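Local structure of SGT1 (Saccharomyces cerevisiae, 5AN3) at residues A46-L51 with M64-E69; K22-Y27 with I42-C47; K73-A78 with L89-Y94; G82-I87 with K115-V120; R93-F98 with E105-Y110. The protein probably serves as an Hsp90 co-chaperone and adaptor for Skp1-containing complexes, its amino-terminal TPR domain mediating self-association and Skp1 binding. One frame throughout, in Å; residues are numbered along the deposited sequence.

Interaction 1 (A46-L51 with M64-E69); sequences ACLEKL and MENAKE
Leu48 and Ala67, with CA atoms 5.9 Å apart, mark the closest backbone approach where helix segments 46-51 and 64-69 run antiparallel at 162°, their axes 8.6 Å apart. The pairing joins helix 38-52 to helix 61-81, successive helices of the all-helical TPR domain. Leu48 points toward the partner helix. Its CB faces Ala67 CB at 4.1 Å, while its CD1 methyl reaches on to Asn66 and lies 3.6 Å from Asn66 CG, almost as near to both amide ends; the two side chains cross at about a right angle. Asn66 presents this amide because its CG lies anti to the backbone N (chi1 -165°). Next to Leu48 along its helix, Glu49 meets Met64. Met64 starts out away from the opposite helix, but a bend at chi2 (-53°) swings its thioether end back, and the CE methyl settles 3.8 Å from Glu49 CG. The CG methylene of Glu49 thus meets the methionine, while its carboxylate lies beside Ala67. Glu49 OE2 is hydrogen-bonded to His97 ND1 of helix 84-100, which gives this buried acid a polar partner. Lys50 O is hydrogen-bonded to Asn66 of a neighbouring subunit, so helix 38-52 also faces the assembly. The Ala67 CB methyl rests 4.0 Å from Glu49 OE2, the oxygen that His97 holds.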
# COMPACT_ATOMS: atom_id res chain seq x y z
N ALA B 46 12.90 10.25 9.31
CA ALA B 46 11.57 9.71 9.68
C ALA B 46 10.47 10.46 8.93
O ALA B 46 9.57 9.82 8.37
CB ALA B 46 11.34 9.78 11.19
N CYS B 47 10.56 11.82 8.86
CA CYS B 47 9.62 12.66 8.11
C CYS B 47 9.58 12.22 6.67
O CYS B 47 8.50 11.98 6.14
CB CYS B 47 10.00 14.13 8.20
SG CYS B 47 9.77 14.85 9.83
N LEU B 48 10.77 12.10 6.04
CA LEU B 48 10.92 11.74 4.64
C LEU B 48 10.36 10.35 4.37
O LEU B 48 9.73 10.16 3.33
CB LEU B 48 12.39 11.83 4.19
CG LEU B 48 13.01 13.23 4.17
CD1 LEU B 48 14.45 13.13 3.84
CD2 LEU B 48 12.37 14.11 3.14
N GLU B 49 10.52 9.42 5.31
CA GLU B 49 9.97 8.07 5.18
C GLU B 49 8.43 8.14 5.23
O GLU B 49 7.81 7.51 4.38
CB GLU B 49 10.53 7.12 6.24
CG GLU B 49 12.00 6.79 5.99
CD GLU B 49 12.76 6.07 7.09
OE1 GLU B 49 12.12 5.56 8.05
OE2 GLU B 49 14.01 6.03 7.00
N LYS B 50 7.82 8.94 6.14
CA LYS B 50 6.36 9.12 6.23
C LYS B 50 5.80 9.75 4.95
O LYS B 50 4.75 9.31 4.47
CB LYS B 50 5.99 10.00 7.44
CG LYS B 50 5.20 9.27 8.53
CD LYS B 50 4.06 10.16 9.05
CE LYS B 50 2.94 9.36 9.67
N LEU B 51 6.50 10.78 4.40
CA LEU B 51 6.10 11.50 3.19
C LEU B 51 6.14 10.58 1.98
O LEU B 51 5.22 10.61 1.17
CB LEU B 51 6.99 12.75 2.95
CG LEU B 51 6.93 13.86 4.01
CD1 LEU B 51 8.10 14.79 3.88
CD2 LEU B 51 5.66 14.65 3.90
N MET B 64 13.71 8.51 -0.46
CA MET B 64 14.30 7.44 0.36
C MET B 64 15.83 7.56 0.45
O MET B 64 16.39 7.32 1.53
CB MET B 64 13.86 6.04 -0.14
CG MET B 64 12.55 5.55 0.48
SD MET B 64 12.53 5.60 2.29
CE MET B 64 10.93 5.35 2.60
N GLU B 65 16.50 7.97 -0.66
CA GLU B 65 17.94 8.21 -0.76
C GLU B 65 18.36 9.33 0.21
O GLU B 65 19.34 9.17 0.95
CB GLU B 65 18.34 8.56 -2.20
N ASN B 66 17.56 10.41 0.26
CA ASN B 66 17.75 11.56 1.15
C ASN B 66 17.67 11.09 2.62
O ASN B 66 18.54 11.44 3.41
CB ASN B 66 16.69 12.62 0.82
CG ASN B 66 16.87 14.02 1.36
OD1 ASN B 66 17.74 14.32 2.21
ND2 ASN B 66 15.98 14.91 0.92
N ALA B 67 16.65 10.25 2.96
CA ALA B 67 16.48 9.68 4.30
C ALA B 67 17.72 8.86 4.70
O ALA B 67 18.30 9.13 5.75
CB ALA B 67 15.23 8.82 4.35
N LYS B 68 18.19 7.95 3.81
CA LYS B 68 19.38 7.12 4.03
C LYS B 68 20.63 7.99 4.27
O LYS B 68 21.39 7.73 5.20
CB LYS B 68 19.61 6.15 2.86
CG LYS B 68 20.89 5.31 2.96
N GLU B 69 20.80 9.06 3.45
CA GLU B 69 21.92 10.01 3.53
C GLU B 69 21.90 10.77 4.87
O GLU B 69 22.96 11.03 5.42
CB GLU B 69 21.91 10.98 2.34

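Interaction 2 (K22-Y27 with I42-C47); sequences KALHLY and IFKAAC
The sulfur of Cys47 is the bump at the middle of this contact, lodged in a hollow that Ala23, Leu24 and Tyr27 form on helix 20-33. Cys47 SG lies 3.7 Å from Ala23 CB, at the floor of the hollow, and 3.5 Å from Leu24 N; the Tyr27 ring forms the third wall. There the sulfur meets the ring edge, 5.0 Å from its centroid and 75° off its normal, a Cys sulfur-aromatic contact. With small Cys47 and Ala23 at the centre, the backbones come close, Leu24 CA and Cys47 CA being 5.5 Å apart. Tyr27 is in turn the large bump of its own helix. Its CG lies beside the backbone N and anti to the carbonyl carbon (chi1 -78°), which lays one ring face over the Phe43-Lys44 peptide; Tyr27 CZ comes to 3.4 Å from Phe43 CB. Beyond CB, Phe43 turns away and meets Tyr11 of helix 3-16 edge-to-face. On the other flank the extended Lys44 chain lies across Leu24, whose CD1 methyl fits against the methylenes, 3.8 Å from Lys44 CG. The lysine thus contributes its hydrocarbon part to the packing. Leu14 of helix 3-16 touches both Ala23 and Cys47, placing a third helix against the central hollow. Successive helices packed closely and antiparallel, at 151° here, with small residues at the nearest approach, are found in the helical hairpins of TPR domains.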
# COMPACT_ATOMS: atom_id res chain seq x y z
N LYS B 22 5.05 19.63 8.06
CA LYS B 22 5.32 20.71 9.01
C LYS B 22 6.58 20.37 9.79
O LYS B 22 7.48 21.21 9.89
CB LYS B 22 4.12 20.93 9.96
N ALA B 23 6.66 19.12 10.29
CA ALA B 23 7.79 18.59 11.03
C ALA B 23 9.08 18.62 10.20
O ALA B 23 10.13 19.02 10.73
CB ALA B 23 7.49 17.18 11.49
N LEU B 24 9.02 18.18 8.94
CA LEU B 24 10.18 18.14 8.03
C LEU B 24 10.89 19.49 7.96
O LEU B 24 12.11 19.51 8.03
CB LEU B 24 9.73 17.70 6.61
CG LEU B 24 10.73 17.83 5.48
CD1 LEU B 24 11.70 16.69 5.50
CD2 LEU B 24 10.05 17.91 4.17
N HIS B 25 10.13 20.59 7.81
CA HIS B 25 10.72 21.92 7.66
C HIS B 25 11.16 22.50 9.00
O HIS B 25 12.12 23.28 9.04
CB HIS B 25 9.79 22.85 6.88
CG HIS B 25 9.54 22.30 5.49
ND1 HIS B 25 8.30 21.76 5.13
CD2 HIS B 25 10.41 22.13 4.46
CE1 HIS B 25 8.45 21.33 3.89
NE2 HIS B 25 9.70 21.53 3.44
N LEU B 26 10.53 22.06 10.12
CA LEU B 26 10.98 22.41 11.47
C LEU B 26 12.34 21.78 11.71
O LEU B 26 13.22 22.44 12.29
CB LEU B 26 9.97 21.96 12.53
CG LEU B 26 8.67 22.76 12.57
CD1 LEU B 26 7.62 22.04 13.36
CD2 LEU B 26 8.88 24.17 13.09
N TYR B 27 12.55 20.53 11.21
CA TYR B 27 13.84 19.84 11.34
C TYR B 27 14.90 20.46 10.44
O TYR B 27 16.05 20.60 10.88
CB TYR B 27 13.69 18.33 11.09
CG TYR B 27 13.11 17.59 12.28
CD1 TYR B 27 13.77 17.57 13.50
CD2 TYR B 27 11.90 16.90 12.18
CE1 TYR B 27 13.25 16.88 14.59
CE2 TYR B 27 11.37 16.22 13.28
CZ TYR B 27 12.05 16.20 14.48
OH TYR B 27 11.56 15.53 15.56
N ILE B 42 18.07 12.22 12.41
CA ILE B 42 17.35 10.96 12.59
C ILE B 42 15.87 11.15 12.30
O ILE B 42 15.31 10.33 11.59
CB ILE B 42 17.64 10.46 14.03
CG1 ILE B 42 18.96 9.68 14.05
CG2 ILE B 42 16.50 9.70 14.71
CD1 ILE B 42 19.60 9.52 15.44
N PHE B 43 15.24 12.21 12.86
CA PHE B 43 13.82 12.44 12.67
C PHE B 43 13.50 13.17 11.40
O PHE B 43 12.37 13.04 10.94
CB PHE B 43 13.19 13.09 13.88
CG PHE B 43 13.12 12.07 14.99
CD1 PHE B 43 12.47 10.84 14.80
CD2 PHE B 43 13.74 12.30 16.21
CE1 PHE B 43 12.45 9.87 15.81
CE2 PHE B 43 13.70 11.35 17.22
CZ PHE B 43 13.07 10.13 17.01
N LYS B 44 14.48 13.86 10.75
CA LYS B 44 14.20 14.40 9.41
C LYS B 44 14.04 13.22 8.46
O LYS B 44 13.13 13.23 7.63
CB LYS B 44 15.28 15.36 8.90
CG LYS B 44 14.81 16.12 7.66
CD LYS B 44 15.89 16.94 7.02
CE LYS B 44 15.57 17.13 5.55
NZ LYS B 44 16.55 18.02 4.88
N ALA B 45 14.86 12.17 8.63
CA ALA B 45 14.80 10.95 7.84
C ALA B 45 13.44 10.26 8.05
O ALA B 45 12.86 9.81 7.06
CB ALA B 45 15.96 10.02 8.19
N ALA B 46 12.90 10.25 9.31
CA ALA B 46 11.57 9.71 9.68
C ALA B 46 10.47 10.46 8.93
O ALA B 46 9.57 9.82 8.37
CB ALA B 46 11.34 9.78 11.19
N CYS B 47 10.56 11.82 8.86
CA CYS B 47 9.62 12.66 8.11
C CYS B 47 9.58 12.22 6.67
O CYS B 47 8.50 11.98 6.14
CB CYS B 47 10.00 14.13 8.20
SG CYS B 47 9.77 14.85 9.83

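Interaction 3 (K73-A78 with L89-Y94); sequences KALMTA and LVNFRY
Val90 and Leu75 form the tight centre of the packing between segments 73-78 and 89-94, which run antiparallel at 164° with their axes 9.6 Å apart. Both branches of the valine are used. CG1, anti to the backbone N (chi1 -178°), presses toward the opposite backbone and lies 3.6 Å from Leu75 N; the leucine's CB and CD1 both rest against the same methyl. Val90 CG2 sits between two alanines a turn apart, 3.9 Å from Ala74 CB and 4.0 Å from Ala78 CB. With Val90 cut back to an alanine, a gap is likely to open between Ala74, Ala78 and Leu75, leaving the leucine freer to move. Around this centre the touches are lighter. Leu75 CD1 lies 3.8 Å from Asn91 ND2 in a van der Waals contact; the amide nitrogen is hydrogen-bonded to Ile87 O. Tyr94 offers a ring edge, with CE2 4.1 Å from Leu75 CB, while its hydroxyl is hydrogen-bonded to Asp72. In contrast to the buried valine, the partly exposed Thr77 turns its hydroxyl to its own helix: Thr77 OG1 donates to Lys73 O at 2.8 Å, from the face of that carbonyl opposite the one used by Thr77 N. The contact lies in the middle of the helical stack. Leu38 and Ile42 of helix 38-52 pack against Ala74 and Leu89 respectively, and Tyr110 and Ala114 of helix 104-116 touch Asn91.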
# COMPACT_ATOMS: atom_id res chain seq x y z
N LYS B 73 24.82 10.54 7.72
CA LYS B 73 25.40 11.72 8.35
C LYS B 73 25.35 11.56 9.87
O LYS B 73 26.29 11.96 10.56
CB LYS B 73 24.66 12.99 7.91
CG LYS B 73 25.56 14.20 7.92
N ALA B 74 24.26 10.93 10.39
CA ALA B 74 24.04 10.65 11.81
C ALA B 74 25.06 9.65 12.31
O ALA B 74 25.64 9.89 13.36
CB ALA B 74 22.64 10.12 12.04
N LEU B 75 25.32 8.58 11.54
CA LEU B 75 26.33 7.59 11.93
C LEU B 75 27.73 8.21 11.99
O LEU B 75 28.48 7.92 12.92
CB LEU B 75 26.33 6.39 10.98
CG LEU B 75 27.06 5.16 11.51
CD1 LEU B 75 26.25 4.45 12.66
CD2 LEU B 75 27.43 4.25 10.39
N MET B 76 28.06 9.10 11.04
CA MET B 76 29.32 9.83 11.00
C MET B 76 29.54 10.63 12.29
O MET B 76 30.62 10.59 12.88
CB MET B 76 29.33 10.79 9.82
CG MET B 76 29.89 10.22 8.58
SD MET B 76 30.27 11.62 7.48
N THR B 77 28.49 11.36 12.73
CA THR B 77 28.50 12.20 13.93
C THR B 77 28.61 11.35 15.17
O THR B 77 29.47 11.62 16.00
CB THR B 77 27.25 13.09 13.98
OG1 THR B 77 26.97 13.62 12.68
CG2 THR B 77 27.38 14.20 14.99
N ALA B 78 27.74 10.32 15.29
CA ALA B 78 27.70 9.43 16.45
C ALA B 78 29.04 8.71 16.63
O ALA B 78 29.55 8.65 17.76
CB ALA B 78 26.57 8.44 16.29
N LEU B 89 21.50 3.81 18.54
CA LEU B 89 20.30 4.49 18.09
C LEU B 89 20.31 4.63 16.57
O LEU B 89 19.31 4.28 15.95
CB LEU B 89 20.18 5.86 18.77
CG LEU B 89 19.07 6.82 18.30
CD1 LEU B 89 17.67 6.24 18.50
CD2 LEU B 89 19.18 8.13 19.03
N VAL B 90 21.46 5.09 15.96
CA VAL B 90 21.58 5.28 14.51
C VAL B 90 21.40 3.94 13.80
O VAL B 90 20.70 3.86 12.78
CB VAL B 90 22.87 6.00 14.03
CG1 VAL B 90 22.86 6.19 12.51
CG2 VAL B 90 23.04 7.35 14.71
N ASN B 91 22.01 2.88 14.35
CA ASN B 91 21.91 1.54 13.82
C ASN B 91 20.47 1.04 13.93
O ASN B 91 20.02 0.36 13.01
CB ASN B 91 22.87 0.61 14.52
CG ASN B 91 24.25 0.62 13.91
OD1 ASN B 91 24.50 0.00 12.88
ND2 ASN B 91 25.17 1.29 14.56
N PHE B 92 19.74 1.41 15.00
CA PHE B 92 18.34 0.98 15.13
C PHE B 92 17.48 1.70 14.09
O PHE B 92 16.63 1.05 13.51
CB PHE B 92 17.78 1.20 16.55
CG PHE B 92 16.27 1.11 16.63
CD1 PHE B 92 15.63 -0.12 16.69
CD2 PHE B 92 15.49 2.26 16.68
CE1 PHE B 92 14.23 -0.20 16.80
CE2 PHE B 92 14.10 2.19 16.75
CZ PHE B 92 13.48 0.96 16.82
N ARG B 93 17.72 3.01 13.85
CA ARG B 93 17.02 3.83 12.85
C ARG B 93 17.29 3.30 11.44
O ARG B 93 16.40 3.36 10.59
CB ARG B 93 17.44 5.32 12.96
CG ARG B 93 17.09 6.02 14.28
CD ARG B 93 15.70 5.71 14.81
NE ARG B 93 14.67 5.93 13.80
CZ ARG B 93 13.39 5.63 13.97
NH1 ARG B 93 12.98 5.11 15.13
NH2 ARG B 93 12.51 5.83 13.00
N TYR B 94 18.51 2.76 11.20
CA TYR B 94 18.86 2.09 9.96
C TYR B 94 18.02 0.82 9.79
O TYR B 94 17.49 0.57 8.70
CB TYR B 94 20.32 1.69 9.95
CG TYR B 94 21.28 2.68 9.35
CD1 TYR B 94 21.21 3.01 7.99
CD2 TYR B 94 22.34 3.19 10.08
CE1 TYR B 94 22.13 3.88 7.41
CE2 TYR B 94 23.27 4.06 9.51
CZ TYR B 94 23.16 4.41 8.18
OH TYR B 94 24.09 5.26 7.64

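Interaction 4 (G82-I87 with K115-V120); sequences GDRSKI and KNLGYV
Arg84, in the first turn of helix 84-100, meets Leu117, just past the end of helix 104-116, with their CA atoms 6.2 Å apart. One helix therefore begins where the other ends. Asp83 is the N-cap of the first: its OD1 accepts from Ser85 OG at 2.9 Å and, weakly, from Lys86 N. The second helix closes with a Schellman motif at Gly118, whose positive phi (83°) ends the helix with two bonds back into its last turn. Arg84 makes use of carbonyls at this end. With CG anti to the backbone N (chi1 -169°) and the chain extended as far as NE, it reaches the other segment and lays its guanidinium flat over Leu117 O, which sits above the centre of the group, 3.2 Å from Arg84 CZ. This is a meeting with the face, not a bond through an N-H. The one polar bond across the contact is weak: Arg84 NH2 donates to Asn116 O at 3.4 Å, with a bent N-H...O angle of 138°. Beside this polar part the contact is apolar. Leu117 CD2 lies 4.0 Å from Arg84 CG, and the other methyl, Leu117 CD1, packs 3.8 Å from Ile87 CG2. Ile87 also touches Ala78 and Glu79 of helix 61-81. The chemistry implies a surface junction held loosely: a positive group placed at the carbonyl end of a helix is likely to be favoured electrostatically by the partial negative charge there, while the two aliphatic side chains add an apolar patch.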
# COMPACT_ATOMS: atom_id res chain seq x y z
N GLY B 82 32.09 8.94 19.55
CA GLY B 82 32.36 7.71 20.29
C GLY B 82 31.24 7.39 21.25
O GLY B 82 31.43 6.66 22.23
N ASP B 83 30.06 7.91 20.96
CA ASP B 83 28.85 7.73 21.75
C ASP B 83 28.19 6.40 21.38
O ASP B 83 27.36 6.36 20.47
CB ASP B 83 27.89 8.91 21.51
CG ASP B 83 26.87 9.17 22.61
OD1 ASP B 83 26.47 8.19 23.30
OD2 ASP B 83 26.45 10.34 22.77
N ARG B 84 28.56 5.32 22.10
CA ARG B 84 28.02 3.97 21.89
C ARG B 84 26.47 3.98 21.88
O ARG B 84 25.86 3.30 21.06
CB ARG B 84 28.54 3.04 23.00
CG ARG B 84 28.28 1.56 22.76
CD ARG B 84 29.10 0.69 23.68
NE ARG B 84 28.58 -0.68 23.72
CZ ARG B 84 27.77 -1.13 24.68
NH1 ARG B 84 27.40 -0.34 25.68
NH2 ARG B 84 27.34 -2.39 24.65
N SER B 85 25.87 4.78 22.78
CA SER B 85 24.43 4.95 22.95
C SER B 85 23.80 5.47 21.69
O SER B 85 22.83 4.88 21.21
CB SER B 85 24.13 5.90 24.11
OG SER B 85 25.25 6.09 24.96
N LYS B 86 24.37 6.55 21.13
CA LYS B 86 23.88 7.20 19.92
C LYS B 86 24.22 6.38 18.68
O LYS B 86 23.46 6.46 17.73
CB LYS B 86 24.42 8.63 19.81
CG LYS B 86 23.78 9.59 20.81
N ILE B 87 25.30 5.56 18.70
CA ILE B 87 25.65 4.68 17.56
C ILE B 87 24.59 3.58 17.48
O ILE B 87 24.07 3.33 16.39
CB ILE B 87 27.11 4.11 17.62
CG1 ILE B 87 28.16 5.25 17.58
CG2 ILE B 87 27.38 3.15 16.44
CD1 ILE B 87 29.51 4.93 18.08
N LYS B 115 21.28 -3.81 19.06
CA LYS B 115 21.12 -4.63 20.26
C LYS B 115 22.48 -4.92 20.91
O LYS B 115 22.58 -4.82 22.13
CB LYS B 115 20.38 -5.94 19.93
N ASN B 116 23.54 -5.20 20.11
CA ASN B 116 24.90 -5.46 20.59
C ASN B 116 25.58 -4.20 21.13
O ASN B 116 26.51 -4.31 21.92
CB ASN B 116 25.77 -6.10 19.50
CG ASN B 116 25.37 -7.53 19.18
OD1 ASN B 116 25.29 -8.41 20.06
ND2 ASN B 116 25.14 -7.80 17.91
N LEU B 117 25.12 -3.01 20.71
CA LEU B 117 25.62 -1.71 21.16
C LEU B 117 24.87 -1.23 22.41
O LEU B 117 25.19 -0.17 22.97
CB LEU B 117 25.52 -0.67 20.03
CG LEU B 117 26.54 -0.82 18.90
CD1 LEU B 117 26.05 -0.21 17.63
CD2 LEU B 117 27.86 -0.23 19.26
N GLY B 118 23.91 -2.04 22.86
CA GLY B 118 23.12 -1.78 24.06
C GLY B 118 21.94 -0.87 23.86
O GLY B 118 21.53 -0.19 24.80
N TYR B 119 21.37 -0.85 22.64
CA TYR B 119 20.19 -0.01 22.38
C TYR B 119 18.99 -0.57 23.14
O TYR B 119 18.65 -1.75 23.03
CB TYR B 119 19.88 0.14 20.88
CG TYR B 119 18.67 1.01 20.61
CD1 TYR B 119 18.72 2.39 20.81
CD2 TYR B 119 17.47 0.46 20.18
CE1 TYR B 119 17.61 3.20 20.57
CE2 TYR B 119 16.35 1.26 19.94
CZ TYR B 119 16.42 2.63 20.14
OH TYR B 119 15.32 3.41 19.90
N VAL B 120 18.38 0.31 23.97
CA VAL B 120 17.23 -0.01 24.80
C VAL B 120 16.03 0.76 24.28
O VAL B 120 16.08 1.98 24.14
CB VAL B 120 17.51 0.27 26.30

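Interaction 5 (R93-F98 with E105-Y110); sequences RYFVHF and ELAQSY
The Phe98 ring is sandwiched: the Leu106 CD2 methyl stands over the centre of one face, 3.6 Å from the centroid in a CH-pi contact, and His97 CD2 lies over the opposite face. With Tyr94 and Tyr110 it forms an aromatic cluster that joins helices 84-100 and 104-116, an antiparallel neighbouring pair of the TPR domain (166°). The Tyr110 ring receives Tyr94 CB on one face and forms an offset stack with the Tyr94 ring, centroids 4.6 Å apart and planes at 15°. Phe98 runs nearly parallel to Tyr110 but is slid aside, so the two barely overlap and touch at Phe98 CE2 and Tyr110 CE2, 3.5 Å apart. Tyr110 reaches the cluster because its CG lies beside the backbone N, anti to the carbonyl carbon (chi1 -76°). Replacing Tyr110 by a leucine would probably deprive the Tyr94 ring of its stacking partner and open a gap beside Phe98. Small Ala107 lets the helices come close, its CA 4.2 Å from the CA of Phe95. The Phe95 ring meets Trp127 of helix 124-135 edge-to-face. At the edge of its ring, near the plane, Phe95 CD1 lies 3.3 Å from Ala107 O.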
# COMPACT_ATOMS: atom_id res chain seq x y z
N ARG B 93 17.72 3.01 13.85
CA ARG B 93 17.02 3.83 12.85
C ARG B 93 17.29 3.30 11.44
O ARG B 93 16.40 3.36 10.59
CB ARG B 93 17.44 5.32 12.96
CG ARG B 93 17.09 6.02 14.28
CD ARG B 93 15.70 5.71 14.81
NE ARG B 93 14.67 5.93 13.80
CZ ARG B 93 13.39 5.63 13.97
NH1 ARG B 93 12.98 5.11 15.13
NH2 ARG B 93 12.51 5.83 13.00
N TYR B 94 18.51 2.76 11.20
CA TYR B 94 18.86 2.09 9.96
C TYR B 94 18.02 0.82 9.79
O TYR B 94 17.49 0.57 8.70
CB TYR B 94 20.32 1.69 9.95
CG TYR B 94 21.28 2.68 9.35
CD1 TYR B 94 21.21 3.01 7.99
CD2 TYR B 94 22.34 3.19 10.08
CE1 TYR B 94 22.13 3.88 7.41
CE2 TYR B 94 23.27 4.06 9.51
CZ TYR B 94 23.16 4.41 8.18
OH TYR B 94 24.09 5.26 7.64
N PHE B 95 17.88 0.02 10.87
CA PHE B 95 17.07 -1.19 10.82
C PHE B 95 15.67 -0.81 10.38
O PHE B 95 15.17 -1.42 9.44
CB PHE B 95 17.04 -1.94 12.18
CG PHE B 95 15.73 -2.60 12.54
CD1 PHE B 95 15.37 -3.82 11.97
CD2 PHE B 95 14.86 -2.02 13.45
CE1 PHE B 95 14.15 -4.42 12.29
CE2 PHE B 95 13.65 -2.63 13.77
CZ PHE B 95 13.30 -3.83 13.19
N VAL B 96 15.06 0.21 11.03
CA VAL B 96 13.70 0.70 10.74
C VAL B 96 13.58 1.14 9.25
O VAL B 96 12.64 0.71 8.58
CB VAL B 96 13.26 1.81 11.72
CG1 VAL B 96 11.95 2.44 11.26
CG2 VAL B 96 13.11 1.25 13.13
N HIS B 97 14.58 1.89 8.72
CA HIS B 97 14.66 2.31 7.32
C HIS B 97 14.58 1.12 6.38
O HIS B 97 13.78 1.14 5.43
CB HIS B 97 15.97 3.06 7.07
CG HIS B 97 16.15 3.55 5.67
ND1 HIS B 97 15.55 4.71 5.23
CD2 HIS B 97 16.92 3.05 4.67
CE1 HIS B 97 15.96 4.88 3.98
NE2 HIS B 97 16.78 3.90 3.60
N PHE B 98 15.45 0.11 6.61
CA PHE B 98 15.56 -1.06 5.76
C PHE B 98 14.40 -2.01 5.98
O PHE B 98 14.04 -2.74 5.05
CB PHE B 98 16.91 -1.75 5.91
CG PHE B 98 18.01 -0.91 5.32
CD1 PHE B 98 18.10 -0.71 3.95
CD2 PHE B 98 18.93 -0.26 6.14
CE1 PHE B 98 19.08 0.12 3.40
CE2 PHE B 98 19.92 0.56 5.59
CZ PHE B 98 19.99 0.73 4.22
N GLU B 105 16.97 -8.60 5.17
CA GLU B 105 18.31 -9.16 5.34
C GLU B 105 19.25 -8.10 5.97
O GLU B 105 19.87 -8.38 7.00
CB GLU B 105 18.86 -9.66 3.99
N LEU B 106 19.29 -6.88 5.41
CA LEU B 106 20.09 -5.77 5.90
C LEU B 106 19.55 -5.24 7.24
O LEU B 106 20.35 -4.90 8.12
CB LEU B 106 20.12 -4.65 4.84
CG LEU B 106 21.31 -3.71 4.77
CD1 LEU B 106 22.65 -4.44 4.63
CD2 LEU B 106 21.16 -2.75 3.64
N ALA B 107 18.20 -5.17 7.40
CA ALA B 107 17.53 -4.74 8.62
C ALA B 107 17.95 -5.62 9.82
O ALA B 107 18.27 -5.09 10.89
CB ALA B 107 16.02 -4.77 8.42
N GLN B 108 17.99 -6.97 9.63
CA GLN B 108 18.39 -7.93 10.66
C GLN B 108 19.82 -7.63 11.13
O GLN B 108 20.08 -7.69 12.32
CB GLN B 108 18.29 -9.37 10.15
N SER B 109 20.72 -7.24 10.20
CA SER B 109 22.12 -6.89 10.48
C SER B 109 22.21 -5.62 11.37
O SER B 109 22.96 -5.62 12.35
CB SER B 109 22.90 -6.70 9.18
N TYR B 110 21.43 -4.56 11.05
CA TYR B 110 21.40 -3.32 11.84
C TYR B 110 20.70 -3.55 13.19
O TYR B 110 21.11 -2.94 14.18
CB TYR B 110 20.75 -2.17 11.04
CG TYR B 110 21.64 -1.58 9.97
CD1 TYR B 110 22.73 -0.78 10.30
CD2 TYR B 110 21.37 -1.79 8.62
CE1 TYR B 110 23.54 -0.21 9.32
CE2 TYR B 110 22.18 -1.24 7.62
CZ TYR B 110 23.27 -0.46 7.98
OH TYR B 110 24.06 0.09 7.01

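Interactions 1 and 2 share Ala46 and Cys47 and use helix 38-52 from different sides, touching where Leu48 meets Leu24. With interaction 3 they are buried and largely apolar. Interaction 3 continues along helix 61-81 from interaction 1 and shares Arg93 and Tyr94 with interaction 5, so helix 84-100 is packed on two flanks. Interaction 5 is partly buried and aromatic, and is nested within the chain loop closed by interaction 4. Both join helices 84-100 and 104-116, but interaction 4, about 15 Å from interaction 5 between centres, lies at the surface and combines a guanidinium over one backbone carbonyl, a weak hydrogen bond and a small aliphatic patch. A buried polar link, Glu49 to His97, connects interactions 1 and 5.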